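PDB 3QBM: TetR transcriptional regulator from Chloroflexus aurantiacus, which probably binds DNA through an N-terminal helix-turn-helix domain and regulates transcription, as TetR-family proteins generally do. Local coordinates for residues Ala18-Ala26 and Val101-Glu112; Ile84-Tyr94 and Ile161-Val169. All blocks are in the same frame, centred on the assembly; numbering follows the deposited sequence.

Interaction 1. Residues Ala18-Ala26 and Val101-Glu112; sequences ALFNVSGYA and VGGCPILNTAIE. With MG (magnesium ion), chain C.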
ATOM      1  N   ALA A  18       0.812  -9.890  15.485  1.00 23.48           N
ATOM      2  CA  ALA A  18      -0.572  -9.417  15.345  1.00 22.17           C
ATOM      3  C   ALA A  18      -0.696  -7.984  15.801  1.00 18.96           C
ATOM      4  O   ALA A  18      -1.359  -7.181  15.149  1.00 20.35           O
ATOM      5  CB  ALA A  18      -1.551 -10.320  16.107  1.00 23.88           C
ATOM      6  N   LEU A  19      -0.025  -7.618  16.904  1.00 17.95           N
ATOM      7  CA  LEU A  19      -0.095  -6.249  17.359  1.00 16.86           C
ATOM      8  C   LEU A  19       0.603  -5.287  16.378  1.00 19.59           C
ATOM      9  O   LEU A  19       0.110  -4.185  16.118  1.00 18.75           O
ATOM     10  CB  LEU A  19       0.546  -6.096  18.748  1.00 19.18           C
ATOM     11  CG  LEU A  19      -0.238  -6.732  19.911  1.00 23.60           C
ATOM     12  CD1 LEU A  19       0.635  -6.877  21.180  1.00 21.64           C
ATOM     13  CD2 LEU A  19      -1.470  -5.903  20.221  1.00 27.50           C
ATOM     14  N   PHE A  20       1.785  -5.678  15.899  1.00 19.59           N
ATOM     15  CA  PHE A  20       2.552  -4.807  15.005  1.00 20.50           C
ATOM     16  C   PHE A  20       1.784  -4.603  13.687  1.00 18.66           C
ATOM     17  O   PHE A  20       1.885  -3.562  13.053  1.00 17.12           O
ATOM     18  CB  PHE A  20       3.913  -5.409  14.638  1.00 21.23           C
ATOM     19  CG  PHE A  20       4.900  -5.489  15.751  1.00 17.10           C
ATOM     20  CD1 PHE A  20       5.146  -4.417  16.582  1.00 20.31           C
ATOM     21  CD2 PHE A  20       5.696  -6.624  15.895  1.00 22.53           C
ATOM     22  CE1 PHE A  20       6.100  -4.493  17.566  1.00 18.19           C
ATOM     23  CE2 PHE A  20       6.655  -6.690  16.870  1.00 21.45           C
ATOM     24  CZ  PHE A  20       6.854  -5.647  17.704  1.00 17.41           C
ATOM     25  N   ASN A  21       1.043  -5.615  13.274  1.00 18.93           N
ATOM     26  CA  ASN A  21       0.314  -5.534  12.008  1.00 19.22           C
ATOM     27  C   ASN A  21      -0.781  -4.459  11.993  1.00 20.37           C
ATOM     28  O   ASN A  21      -1.100  -3.876  10.925  1.00 19.99           O
ATOM     29  CB  ASN A  21      -0.297  -6.878  11.645  1.00 19.46           C
ATOM     30  CG  ASN A  21      -0.540  -7.007  10.173  1.00 20.24           C
ATOM     31  OD1 ASN A  21       0.276  -6.549   9.385  1.00 19.29           O
ATOM     32  ND2 ASN A  21      -1.658  -7.651   9.784  1.00 16.91           N
ATOM     33  N   VAL A  22      -1.315  -4.190  13.175  1.00 18.66           N
ATOM     34  CA  VAL A  22      -2.346  -3.185  13.372  1.00 18.92           C
ATOM     35  C   VAL A  22      -1.811  -1.807  13.712  1.00 21.50           C
ATOM     36  O   VAL A  22      -2.161  -0.819  13.043  1.00 21.28           O
ATOM     37  CB  VAL A  22      -3.324  -3.650  14.491  1.00 21.94           C
ATOM     38  CG1 VAL A  22      -4.233  -2.501  14.935  1.00 21.29           C
ATOM     39  CG2 VAL A  22      -4.081  -4.865  14.031  1.00 18.34           C
ATOM     40  N   SER A  23      -0.967  -1.729  14.749  1.00 20.19           N
ATOM     41  CA  SER A  23      -0.526  -0.463  15.292  1.00 20.86           C
ATOM     42  C   SER A  23       0.875  -0.068  14.865  1.00 20.59           C
ATOM     43  O   SER A  23       1.362   0.998  15.241  1.00 22.80           O
ATOM     44  CB  SER A  23      -0.610  -0.509  16.835  1.00 21.79           C
ATOM     45  OG  SER A  23      -1.946  -0.715  17.211  1.00 29.65           O
ATOM     46  N   GLY A  24       1.518  -0.925  14.087  1.00 17.19           N
ATOM     47  CA  GLY A  24       2.841  -0.678  13.606  1.00 19.32           C
ATOM     48  C   GLY A  24       3.890  -1.057  14.638  1.00 21.01           C
ATOM     49  O   GLY A  24       3.587  -1.407  15.785  1.00 22.62           O
ATOM     50  N   TYR A  25       5.137  -0.946  14.215  1.00 21.87           N
ATOM     51  CA  TYR A  25       6.291  -1.241  15.063  1.00 24.72           C
ATOM     52  C   TYR A  25       6.500  -0.103  16.080  1.00 24.79           C
ATOM     53  O   TYR A  25       6.519  -0.335  17.286  1.00 26.53           O
ATOM     54  CB  TYR A  25       7.515  -1.539  14.173  1.00 22.17           C
ATOM     55  CG  TYR A  25       7.267  -2.745  13.240  1.00 29.13           C
ATOM     56  CD1 TYR A  25       7.519  -4.044  13.670  1.00 23.36           C
ATOM     57  CD2 TYR A  25       6.754  -2.591  11.951  1.00 29.94           C
ATOM     58  CE1 TYR A  25       7.265  -5.158  12.854  1.00 20.61           C
ATOM     59  CE2 TYR A  25       6.477  -3.715  11.144  1.00 32.78           C
ATOM     60  CZ  TYR A  25       6.748  -4.988  11.619  1.00 31.22           C
ATOM     61  OH  TYR A  25       6.525  -6.129  10.883  1.00 29.19           O
ATOM     62  N   ALA A  26       6.558   1.148  15.638  1.00 26.47           N
ATOM     63  CA  ALA A  26       6.781   2.244  16.598  1.00 26.27           C
ATOM     64  C   ALA A  26       5.567   2.449  17.517  1.00 28.33           C
ATOM     65  O   ALA A  26       5.702   2.834  18.685  1.00 29.05           O
ATOM     66  CB  ALA A  26       7.117   3.557  15.855  1.00 28.42           C
ATOM     67  N   VAL A 101      -4.552 -10.659  11.675  1.00 20.27           N
ATOM     68  CA  VAL A 101      -5.393  -9.523  12.044  1.00 24.28           C
ATOM     69  C   VAL A 101      -4.729  -8.203  11.628  1.00 17.51           C
ATOM     70  O   VAL A 101      -3.579  -8.008  11.854  1.00 16.87           O
ATOM     71  CB  VAL A 101      -5.637  -9.493  13.539  1.00 26.30           C
ATOM     72  CG1 VAL A 101      -4.366  -9.025  14.258  1.00 32.35           C
ATOM     73  CG2 VAL A 101      -6.859  -8.604  13.871  1.00 37.04           C
ATOM     74  N   GLY A 102      -5.461  -7.342  10.959  1.00 20.95           N
ATOM     75  CA  GLY A 102      -4.919  -6.060  10.501  1.00 18.19           C
ATOM     76  C   GLY A 102      -4.462  -5.969   9.059  1.00 17.70           C
ATOM     77  O   GLY A 102      -3.980  -4.928   8.653  1.00 21.90           O
ATOM     78  N   GLY A 103      -4.634  -7.015   8.258  1.00 16.89           N
ATOM     79  CA  GLY A 103      -4.347  -6.947   6.834  1.00 15.54           C
ATOM     80  C   GLY A 103      -3.092  -7.670   6.383  1.00 17.07           C
ATOM     81  O   GLY A 103      -2.603  -8.579   7.073  1.00 16.93           O
ATOM     82  N   CYS A 104      -2.595  -7.318   5.200  1.00 15.63           N
ATOM     83  CA  CYS A 104      -1.351  -7.914   4.685  1.00 14.12           C
ATOM     84  C   CYS A 104      -0.133  -7.368   5.419  1.00 15.06           C
ATOM     85  O   CYS A 104       0.127  -6.166   5.354  1.00 14.19           O
ATOM     86  CB  CYS A 104      -1.172  -7.677   3.167  1.00 16.27           C
ATOM     87  SG  CYS A 104       0.341  -8.334   2.528  1.00 18.02           S
ATOM     88  N   PRO A 105       0.647  -8.243   6.082  1.00 13.06           N
ATOM     89  CA  PRO A 105       1.825  -7.730   6.810  1.00 14.30           C
ATOM     90  C   PRO A 105       2.968  -7.290   5.915  1.00 14.07           C
ATOM     91  O   PRO A 105       3.846  -6.510   6.348  1.00 15.10           O
ATOM     92  CB  PRO A 105       2.239  -8.919   7.674  1.00 17.12           C
ATOM     93  CG  PRO A 105       1.834 -10.101   6.858  1.00 19.98           C
ATOM     94  CD  PRO A 105       0.530  -9.707   6.198  1.00 14.14           C
ATOM     95  N   ILE A 106       2.960  -7.748   4.664  1.00 14.52           N
ATOM     96  CA  ILE A 106       3.964  -7.338   3.690  1.00 14.32           C
ATOM     97  C   ILE A 106       3.709  -5.867   3.314  1.00 15.79           C
ATOM     98  O   ILE A 106       4.620  -5.012   3.394  1.00 15.55           O
ATOM     99  CB  ILE A 106       3.961  -8.274   2.454  1.00 14.90           C
ATOM    100  CG1 ILE A 106       3.999  -9.754   2.872  1.00 14.46           C
ATOM    101  CG2 ILE A 106       5.169  -7.986   1.519  1.00 19.38           C
ATOM    102  CD1 ILE A 106       5.156 -10.124   3.771  1.00 14.03           C
ATOM    103  N   LEU A 107       2.464  -5.579   2.910  1.00 14.05           N
ATOM    104  CA  LEU A 107       2.010  -4.220   2.636  1.00 14.61           C
ATOM    105  C   LEU A 107       2.193  -3.325   3.863  1.00 14.96           C
ATOM    106  O   LEU A 107       2.757  -2.226   3.774  1.00 13.86           O
ATOM    107  CB  LEU A 107       0.538  -4.219   2.195  1.00 13.22           C
ATOM    108  CG  LEU A 107      -0.231  -2.907   2.024  1.00 13.09           C
ATOM    109  CD1 LEU A 107       0.415  -2.028   0.950  1.00 13.48           C
ATOM    110  CD2 LEU A 107      -1.746  -3.132   1.744  1.00 14.05           C
ATOM    111  N   ASN A 108       1.676  -3.757   4.999  1.00 13.27           N
ATOM    112  CA  ASN A 108       1.735  -2.922   6.183  1.00 10.70           C
ATOM    113  C   ASN A 108       3.195  -2.608   6.612  1.00 12.55           C
ATOM    114  O   ASN A 108       3.512  -1.466   6.987  1.00 13.76           O
ATOM    115  CB  ASN A 108       0.979  -3.577   7.331  1.00 12.89           C
ATOM    116  CG  ASN A 108      -0.525  -3.640   7.109  1.00 12.93           C
ATOM    117  OD1 ASN A 108      -1.081  -3.021   6.187  1.00 15.10           O
ATOM    118  ND2 ASN A 108      -1.195  -4.427   7.953  1.00 17.48           N
ATOM    119  N   THR A 109       4.086  -3.608   6.575  1.00 12.15           N
ATOM    120  CA  THR A 109       5.476  -3.419   6.961  1.00 12.64           C
ATOM    121  C   THR A 109       6.215  -2.610   5.903  1.00 13.96           C
ATOM    122  O   THR A 109       7.097  -1.837   6.258  1.00 14.34           O
ATOM    123  CB  THR A 109       6.196  -4.755   7.232  1.00 13.20           C
ATOM    124  OG1 THR A 109       5.482  -5.509   8.236  1.00 15.79           O
ATOM    125  CG2 THR A 109       7.665  -4.534   7.644  1.00 15.24           C
ATOM    126  N   ALA A 110       5.810  -2.716   4.626  1.00 14.27           N
ATOM    127  CA  ALA A 110       6.426  -1.923   3.579  1.00 15.56           C
ATOM    128  C   ALA A 110       6.267  -0.446   3.864  1.00 13.66           C
ATOM    129  O   ALA A 110       7.234   0.281   3.757  1.00 13.55           O
ATOM    130  CB  ALA A 110       5.802  -2.225   2.192  1.00 15.58           C
ATOM    131  N   ILE A 111       5.034  -0.003   4.131  1.00 12.11           N
ATOM    132  CA  ILE A 111       4.783   1.414   4.343  1.00 14.42           C
ATOM    133  C   ILE A 111       5.575   1.967   5.541  1.00 15.63           C
ATOM    134  O   ILE A 111       6.115   3.071   5.484  1.00 15.19           O
ATOM    135  CB  ILE A 111       3.272   1.726   4.469  1.00 13.86           C
ATOM    136  CG1 ILE A 111       2.645   1.937   3.087  1.00 18.63           C
ATOM    137  CG2 ILE A 111       3.015   2.999   5.285  1.00 15.94           C
ATOM    138  CD1 ILE A 111       2.974   0.924   2.090  1.00 25.04           C
ATOM    139  N   GLU A 112       5.673   1.192   6.624  1.00 16.28           N
ATOM    140  CA  GLU A 112       6.432   1.669   7.782  1.00 17.43           C
ATOM    141  C   GLU A 112       7.938   1.649   7.571  1.00 15.49           C
ATOM    142  O   GLU A 112       8.639   2.627   7.895  1.00 15.06           O
ATOM    143  CB  GLU A 112       6.118   0.853   9.034  1.00 19.76           C
ATOM    144  CG  GLU A 112       6.818   1.469  10.286  1.00 24.87           C
ATOM    145  CD  GLU A 112       6.192   1.089  11.620  1.00 25.99           C
ATOM    146  OE1 GLU A 112       5.391   0.144  11.655  1.00 26.36           O
ATOM    147  OE2 GLU A 112       6.484   1.775  12.632  1.00 29.89           O
TER
HETATM  148 MG    MG C 200       6.912   4.743   4.667  1.00 16.74          MG
HETATM  149  O   HOH W   1       2.958  -6.343   9.875  1.00 17.71           O
HETATM  150  O   HOH W   2       3.924   2.577  14.195  1.00 27.48           O
HETATM  151  O   HOH W   3       8.450   4.822   6.336  1.00 15.57           O
HETATM  152  O   HOH W   4       5.722   4.543   2.974  1.00 12.20           O
HETATM  153  O   HOH W   5       5.517   5.841   5.559  1.00 14.09           O
HETATM  154  O   HOH W   6       7.921   6.440   3.849  1.00 17.09           O
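Asn21 ND2 donates to two backbone carbonyls, Val101 O at 2.8 Å and Gly103 O at 3.0 Å. Both acceptors lie close to the Asn21 amide plane, although each is met from above its own carbonyl plane. At the other end of the amide, Asn21 OD1 accepts from Asn108 ND2 (3.0 Å) and from a water shared with Thr109 OG1. The two amide planes are turned 42° apart. Asn108 ND2 also donates to Gly102 O, which ties the 101-104 turn to the helix that follows. Val22 CG2 touches Gly102 CA. Further along, Glu112 reaches out with CG anti to its backbone N (chi1 -174°) and the chain extended. Its carboxylate takes two nearly straight bonds on its syn sides: Tyr25 N to OE1 at 2.8 Å and Ala26 N to OE2 at 3.1 Å. Tyr25 OH lies 2.9 Å from Thr109 OG1, which sits at the ring edge. Phe20 CB lies over one face of that ring, toward its rim. The contact joins the end of helix 2-23 and the loop after it, in the predicted DNA-binding domain, to helix 105-113 and the loop before it. Its directional polar bonds imply a defined orientation between the two.

Interaction 2. Residues Ile84-Tyr94 and Ile161-Val169; sequences IIAFLDVFRSY and IIATMEGAV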
ATOM      1  N   ILE A  84      -1.560 -19.106 -11.742  1.00 14.25           N
ATOM      2  CA  ILE A  84      -1.318 -17.668 -11.619  1.00 15.39           C
ATOM      3  C   ILE A  84      -2.597 -16.945 -11.119  1.00 12.34           C
ATOM      4  O   ILE A  84      -2.534 -16.079 -10.264  1.00 14.79           O
ATOM      5  CB  ILE A  84      -0.791 -17.044 -12.921  1.00 14.69           C
ATOM      6  CG1 ILE A  84       0.628 -17.550 -13.186  1.00 12.23           C
ATOM      7  CG2 ILE A  84      -0.709 -15.540 -12.764  1.00 14.29           C
ATOM      8  CD1 ILE A  84       1.115 -17.360 -14.649  1.00 16.64           C
ATOM      9  N   ILE A  85      -3.741 -17.341 -11.630  1.00 15.12           N
ATOM     10  CA  ILE A  85      -5.011 -16.753 -11.186  1.00 13.20           C
ATOM     11  C   ILE A  85      -5.296 -17.127  -9.691  1.00 11.53           C
ATOM     12  O   ILE A  85      -5.856 -16.348  -8.948  1.00 13.13           O
ATOM     13  CB  ILE A  85      -6.144 -17.169 -12.170  1.00 12.63           C
ATOM     14  CG1 ILE A  85      -5.922 -16.524 -13.524  1.00 13.12           C
ATOM     15  CG2 ILE A  85      -7.534 -16.814 -11.599  1.00 19.43           C
ATOM     16  CD1 ILE A  85      -6.966 -16.843 -14.571  1.00 15.04           C
ATOM     17  N   ALA A  86      -4.837 -18.284  -9.242  1.00 12.18           N
ATOM     18  CA  ALA A  86      -5.015 -18.689  -7.842  1.00 11.63           C
ATOM     19  C   ALA A  86      -4.183 -17.783  -6.945  1.00 14.04           C
ATOM     20  O   ALA A  86      -4.551 -17.529  -5.799  1.00 14.83           O
ATOM     21  CB  ALA A  86      -4.636 -20.158  -7.646  1.00 13.58           C
ATOM     22  N   PHE A  87      -3.057 -17.286  -7.461  1.00 14.28           N
ATOM     23  CA  PHE A  87      -2.269 -16.262  -6.728  1.00 14.88           C
ATOM     24  C   PHE A  87      -3.107 -14.987  -6.485  1.00 14.50           C
ATOM     25  O   PHE A  87      -3.128 -14.446  -5.366  1.00 13.35           O
ATOM     26  CB  PHE A  87      -0.991 -15.964  -7.504  1.00 15.37           C
ATOM     27  CG  PHE A  87      -0.036 -15.047  -6.812  1.00 14.60           C
ATOM     28  CD1 PHE A  87      -0.151 -13.663  -6.960  1.00 17.03           C
ATOM     29  CD2 PHE A  87       0.991 -15.554  -6.040  1.00 17.71           C
ATOM     30  CE1 PHE A  87       0.748 -12.787  -6.340  1.00 17.45           C
ATOM     31  CE2 PHE A  87       1.903 -14.666  -5.406  1.00 15.39           C
ATOM     32  CZ  PHE A  87       1.776 -13.307  -5.571  1.00 16.95           C
ATOM     33  N   LEU A  88      -3.832 -14.540  -7.508  1.00 12.70           N
ATOM     34  CA  LEU A  88      -4.785 -13.447  -7.361  1.00 12.67           C
ATOM     35  C   LEU A  88      -5.861 -13.814  -6.334  1.00 13.18           C
ATOM     36  O   LEU A  88      -6.210 -12.984  -5.471  1.00 14.82           O
ATOM     37  CB  LEU A  88      -5.470 -13.077  -8.688  1.00 13.58           C
ATOM     38  CG  LEU A  88      -4.647 -12.935  -9.961  1.00 12.80           C
ATOM     39  CD1 LEU A  88      -5.518 -12.649 -11.180  1.00 17.55           C
ATOM     40  CD2 LEU A  88      -3.587 -11.844  -9.788  1.00 15.64           C
ATOM     41  N   ASP A  89      -6.357 -15.051  -6.393  1.00 12.45           N
ATOM     42  CA  ASP A  89      -7.428 -15.477  -5.528  1.00 15.96           C
ATOM     43  C   ASP A  89      -7.012 -15.453  -4.049  1.00 17.36           C
ATOM     44  O   ASP A  89      -7.821 -15.142  -3.186  1.00 16.65           O
ATOM     45  CB  ASP A  89      -7.943 -16.854  -5.894  1.00 18.01           C
ATOM     46  CG  ASP A  89      -9.181 -17.187  -5.139  1.00 27.97           C
ATOM     47  OD1 ASP A  89     -10.164 -16.442  -5.285  1.00 38.14           O
ATOM     48  OD2 ASP A  89      -9.149 -18.128  -4.342  1.00 37.85           O
ATOM     49  N   VAL A  90      -5.747 -15.763  -3.767  1.00 15.99           N
ATOM     50  CA  VAL A  90      -5.246 -15.663  -2.399  1.00 16.11           C
ATOM     51  C   VAL A  90      -5.459 -14.217  -1.906  1.00 13.41           C
ATOM     52  O   VAL A  90      -6.007 -14.002  -0.824  1.00 15.41           O
ATOM     53  CB  VAL A  90      -3.740 -16.086  -2.295  1.00 15.85           C
ATOM     54  CG1 VAL A  90      -3.181 -15.788  -0.901  1.00 17.94           C
ATOM     55  CG2 VAL A  90      -3.584 -17.580  -2.626  1.00 12.42           C
ATOM     56  N   PHE A  91      -4.997 -13.221  -2.681  1.00 13.55           N
ATOM     57  CA  PHE A  91      -5.188 -11.824  -2.302  1.00 10.84           C
ATOM     58  C   PHE A  91      -6.670 -11.448  -2.162  1.00 12.41           C
ATOM     59  O   PHE A  91      -7.056 -10.763  -1.205  1.00 15.64           O
ATOM     60  CB  PHE A  91      -4.511 -10.911  -3.319  1.00 13.25           C
ATOM     61  CG  PHE A  91      -3.046 -10.733  -3.084  1.00 15.50           C
ATOM     62  CD1 PHE A  91      -2.612  -9.935  -2.047  1.00 16.28           C
ATOM     63  CD2 PHE A  91      -2.110 -11.317  -3.903  1.00 15.96           C
ATOM     64  CE1 PHE A  91      -1.279  -9.718  -1.839  1.00 20.99           C
ATOM     65  CE2 PHE A  91      -0.769 -11.067  -3.703  1.00 17.08           C
ATOM     66  CZ  PHE A  91      -0.359 -10.304  -2.667  1.00 17.03           C
ATOM     67  N   ARG A  92      -7.487 -11.893  -3.101  1.00 14.48           N
ATOM     68  CA  ARG A  92      -8.903 -11.643  -3.033  1.00 15.05           C
ATOM     69  C   ARG A  92      -9.510 -12.149  -1.720  1.00 18.52           C
ATOM     70  O   ARG A  92     -10.370 -11.461  -1.108  1.00 14.58           O
ATOM     71  CB  ARG A  92      -9.629 -12.257  -4.240  1.00 18.05           C
ATOM     72  CG  ARG A  92     -11.095 -11.930  -4.223  1.00 18.31           C
ATOM     73  CD  ARG A  92     -11.815 -12.271  -5.482  1.00 22.00           C
ATOM     74  NE  ARG A  92     -11.816 -13.691  -5.748  1.00 20.70           N
ATOM     75  CZ  ARG A  92     -12.606 -14.302  -6.642  1.00 22.07           C
ATOM     76  NH1 ARG A  92     -13.546 -13.653  -7.319  1.00 22.96           N
ATOM     77  NH2 ARG A  92     -12.505 -15.608  -6.799  1.00 22.47           N
ATOM     78  N   SER A  93      -9.033 -13.306  -1.260  1.00 16.77           N
ATOM     79  CA  SER A  93      -9.555 -13.908  -0.012  1.00 19.60           C
ATOM     80  C   SER A  93      -9.235 -13.108   1.245  1.00 19.76           C
ATOM     81  O   SER A  93      -9.824 -13.368   2.324  1.00 17.69           O
ATOM     82  CB  SER A  93      -9.076 -15.352   0.142  1.00 18.61           C
ATOM     83  OG  SER A  93      -7.728 -15.396   0.590  1.00 17.86           O
ATOM     84  N   TYR A  94      -8.277 -12.173   1.140  1.00 15.12           N
ATOM     85  CA  TYR A  94      -7.969 -11.255   2.251  1.00 16.86           C
ATOM     86  C   TYR A  94      -9.144 -10.362   2.648  1.00 19.63           C
ATOM     87  O   TYR A  94      -9.119  -9.849   3.762  1.00 19.38           O
ATOM     88  CB  TYR A  94      -6.770 -10.353   1.945  1.00 13.95           C
ATOM     89  CG  TYR A  94      -5.432 -11.050   1.887  1.00 15.05           C
ATOM     90  CD1 TYR A  94      -5.324 -12.436   1.954  1.00 16.87           C
ATOM     91  CD2 TYR A  94      -4.273 -10.321   1.675  1.00 18.56           C
ATOM     92  CE1 TYR A  94      -4.093 -13.046   1.864  1.00 17.87           C
ATOM     93  CE2 TYR A  94      -3.042 -10.937   1.621  1.00 20.31           C
ATOM     94  CZ  TYR A  94      -2.966 -12.294   1.708  1.00 24.09           C
ATOM     95  OH  TYR A  94      -1.736 -12.907   1.629  1.00 24.44           O
ATOM     96  N   ILE A 161       0.776  -7.682 -11.125  1.00  9.54           N
ATOM     97  CA  ILE A 161      -0.069  -8.459 -10.242  1.00 12.00           C
ATOM     98  C   ILE A 161       0.115  -8.034  -8.788  1.00 10.60           C
ATOM     99  O   ILE A 161      -0.851  -7.763  -8.110  1.00 11.19           O
ATOM    100  CB  ILE A 161       0.242  -9.967 -10.342  1.00 12.49           C
ATOM    101  CG1 ILE A 161      -0.366 -10.541 -11.613  1.00 15.04           C
ATOM    102  CG2 ILE A 161      -0.277 -10.689  -9.083  1.00 14.22           C
ATOM    103  CD1 ILE A 161       0.190 -11.976 -11.970  1.00 14.60           C
ATOM    104  N   ILE A 162       1.358  -7.967  -8.310  1.00 11.82           N
ATOM    105  CA  ILE A 162       1.610  -7.598  -6.915  1.00 12.70           C
ATOM    106  C   ILE A 162       1.130  -6.189  -6.566  1.00 11.86           C
ATOM    107  O   ILE A 162       0.489  -5.986  -5.527  1.00 12.72           O
ATOM    108  CB  ILE A 162       3.106  -7.763  -6.542  1.00 11.98           C
ATOM    109  CG1 ILE A 162       3.487  -9.228  -6.674  1.00 12.62           C
ATOM    110  CG2 ILE A 162       3.392  -7.222  -5.112  1.00 13.34           C
ATOM    111  CD1 ILE A 162       5.056  -9.463  -6.718  1.00 12.53           C
ATOM    112  N   ALA A 163       1.420  -5.248  -7.452  1.00 10.73           N
ATOM    113  CA  ALA A 163       1.006  -3.845  -7.284  1.00 12.55           C
ATOM    114  C   ALA A 163      -0.509  -3.790  -7.224  1.00 14.13           C
ATOM    115  O   ALA A 163      -1.087  -3.174  -6.300  1.00 12.64           O
ATOM    116  CB  ALA A 163       1.500  -2.952  -8.453  1.00 11.45           C
ATOM    117  N   THR A 164      -1.167  -4.410  -8.196  1.00 12.28           N
ATOM    118  CA  THR A 164      -2.633  -4.343  -8.262  1.00 12.45           C
ATOM    119  C   THR A 164      -3.317  -4.915  -7.050  1.00 12.33           C
ATOM    120  O   THR A 164      -4.246  -4.276  -6.479  1.00 10.31           O
ATOM    121  CB  THR A 164      -3.143  -5.048  -9.518  1.00 11.79           C
ATOM    122  OG1 THR A 164      -2.497  -4.449 -10.661  1.00 12.45           O
ATOM    123  CG2 THR A 164      -4.679  -4.892  -9.662  1.00 15.27           C
HETATM  124  N   MSE A 165      -2.902  -6.117  -6.682  1.00 11.45           N
HETATM  125  CA  MSE A 165      -3.551  -6.847  -5.600  1.00 10.21           C
HETATM  126  C   MSE A 165      -3.263  -6.181  -4.252  1.00 11.11           C
HETATM  127  O   MSE A 165      -4.181  -6.012  -3.448  1.00 12.34           O
HETATM  128  CB  MSE A 165      -3.194  -8.342  -5.611  1.00 11.59           C
HETATM  129  CG  MSE A 165      -3.691  -9.116  -6.828  1.00 10.40           C
HETATM  130 SE   MSE A 165      -5.504  -8.738  -7.505  0.75 11.84          SE
HETATM  131  CE  MSE A 165      -6.562  -9.411  -6.012  1.00 12.88           C
ATOM    132  N   GLU A 166      -2.031  -5.736  -4.013  1.00 10.81           N
ATOM    133  CA  GLU A 166      -1.709  -5.082  -2.760  1.00 11.82           C
ATOM    134  C   GLU A 166      -2.411  -3.734  -2.647  1.00 13.25           C
ATOM    135  O   GLU A 166      -2.898  -3.403  -1.562  1.00 12.90           O
ATOM    136  CB  GLU A 166      -0.194  -4.900  -2.569  1.00 12.74           C
ATOM    137  CG  GLU A 166       0.547  -6.167  -2.256  1.00 15.55           C
ATOM    138  CD  GLU A 166       0.338  -6.674  -0.843  1.00 16.35           C
ATOM    139  OE1 GLU A 166      -0.745  -6.470  -0.248  1.00 20.80           O
ATOM    140  OE2 GLU A 166       1.283  -7.274  -0.332  1.00 24.02           O
ATOM    141  N   GLY A 167      -2.461  -2.951  -3.740  1.00 11.11           N
ATOM    142  CA  GLY A 167      -3.247  -1.698  -3.763  1.00 11.91           C
ATOM    143  C   GLY A 167      -4.746  -1.921  -3.470  1.00 12.46           C
ATOM    144  O   GLY A 167      -5.404  -1.173  -2.733  1.00 12.09           O
ATOM    145  N   ALA A 168      -5.272  -3.013  -3.990  1.00 11.56           N
ATOM    146  CA  ALA A 168      -6.652  -3.370  -3.715  1.00 12.89           C
ATOM    147  C   ALA A 168      -6.872  -3.791  -2.257  1.00 13.15           C
ATOM    148  O   ALA A 168      -7.911  -3.475  -1.689  1.00 13.29           O
ATOM    149  CB  ALA A 168      -7.095  -4.418  -4.674  1.00 10.04           C
ATOM    150  N   VAL A 169      -5.911  -4.493  -1.661  1.00 11.28           N
ATOM    151  CA  VAL A 169      -5.932  -4.816  -0.214  1.00 12.23           C
ATOM    152  C   VAL A 169      -6.021  -3.514   0.602  1.00 13.90           C
ATOM    153  O   VAL A 169      -6.883  -3.390   1.499  1.00 14.07           O
ATOM    154  CB  VAL A 169      -4.718  -5.618   0.238  1.00 12.98           C
ATOM    155  CG1 VAL A 169      -4.669  -5.702   1.775  1.00 14.50           C
ATOM    156  CG2 VAL A 169      -4.767  -7.024  -0.344  1.00  8.74           C
TER
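The helical segments 84-92 and 161-169 run nearly parallel, with their axes 9.9 Å apart at closest approach and crossing at -18°. The nearest backbones are at Phe91 and Met165, a selenomethionine in this crystal. Met165 CB lies over one face of the Phe91 ring, 3.8 Å from the ring centroid, in a CH-pi contact. The Met165 chain bends at chi2 and chi3. This folds CE back to the other helix, where it rests 3.6 Å from Leu88 O and also touches Phe91 CB.

Toward the N-terminal ends of the two segments, Ile161 fills the contact. Its CG2 touches Leu88 CD2 at 3.6 Å and Phe87 CE1 at the same distance. Its CD1 meets Ile84 CG2, and these two side chains cross at about a right angle. At the other end, Val169 CG2 lies at the edge of the Phe91 ring, 4.0 Å from Phe91 CD1. The same methyl touches Tyr94 CD2 at 3.9 Å.

Glu166 is the one acidic side chain in the interface. Its CD comes within 3.6 Å of Phe91 CE1, with the carboxylate and ring planes 63° apart. Glu166 OE1 is buried here and has no partner in the model. Such a setting would probably favour the protonated form.

Phe70 and Trp131 each meet the Phe91 ring edge-to-face, so helices 51-74 and 118-144 extend the aromatic cluster. Leu88 also touches Tyr185 and Leu188 of helix 179-196. Ile162 and Ala163 pack on Leu171 of the second subunit. The arrangement is typical of the all-helical C-terminal domain of TetR-family regulators, in which a helix of the hydrophobic core also contributes to the dimer interface.

How the interactions relate
The centres of interactions 1 and 2 are about 17 Å apart, and the two contacts touch through helices 105-113 and 154-175. Cys104 SG packs 3.2 Å from Glu166 OE2. Leu107 CD2 lies 3.5 Å from Glu166 O and 3.9 Å from Val169 CG1. Interaction 1 therefore joins the N-terminal domain to a helix that rests on the core of interaction 2. The magnesium ion sits beside interaction 1, bound by Ile111 O at 2.0 Å, four waters and Asp114. The Glu166 side chain is about 8 Å from that of Ile111. Both contacts also reach the second subunit: Ile111 packs on Asn108 of the second subunit, and Glu166 on its Met170.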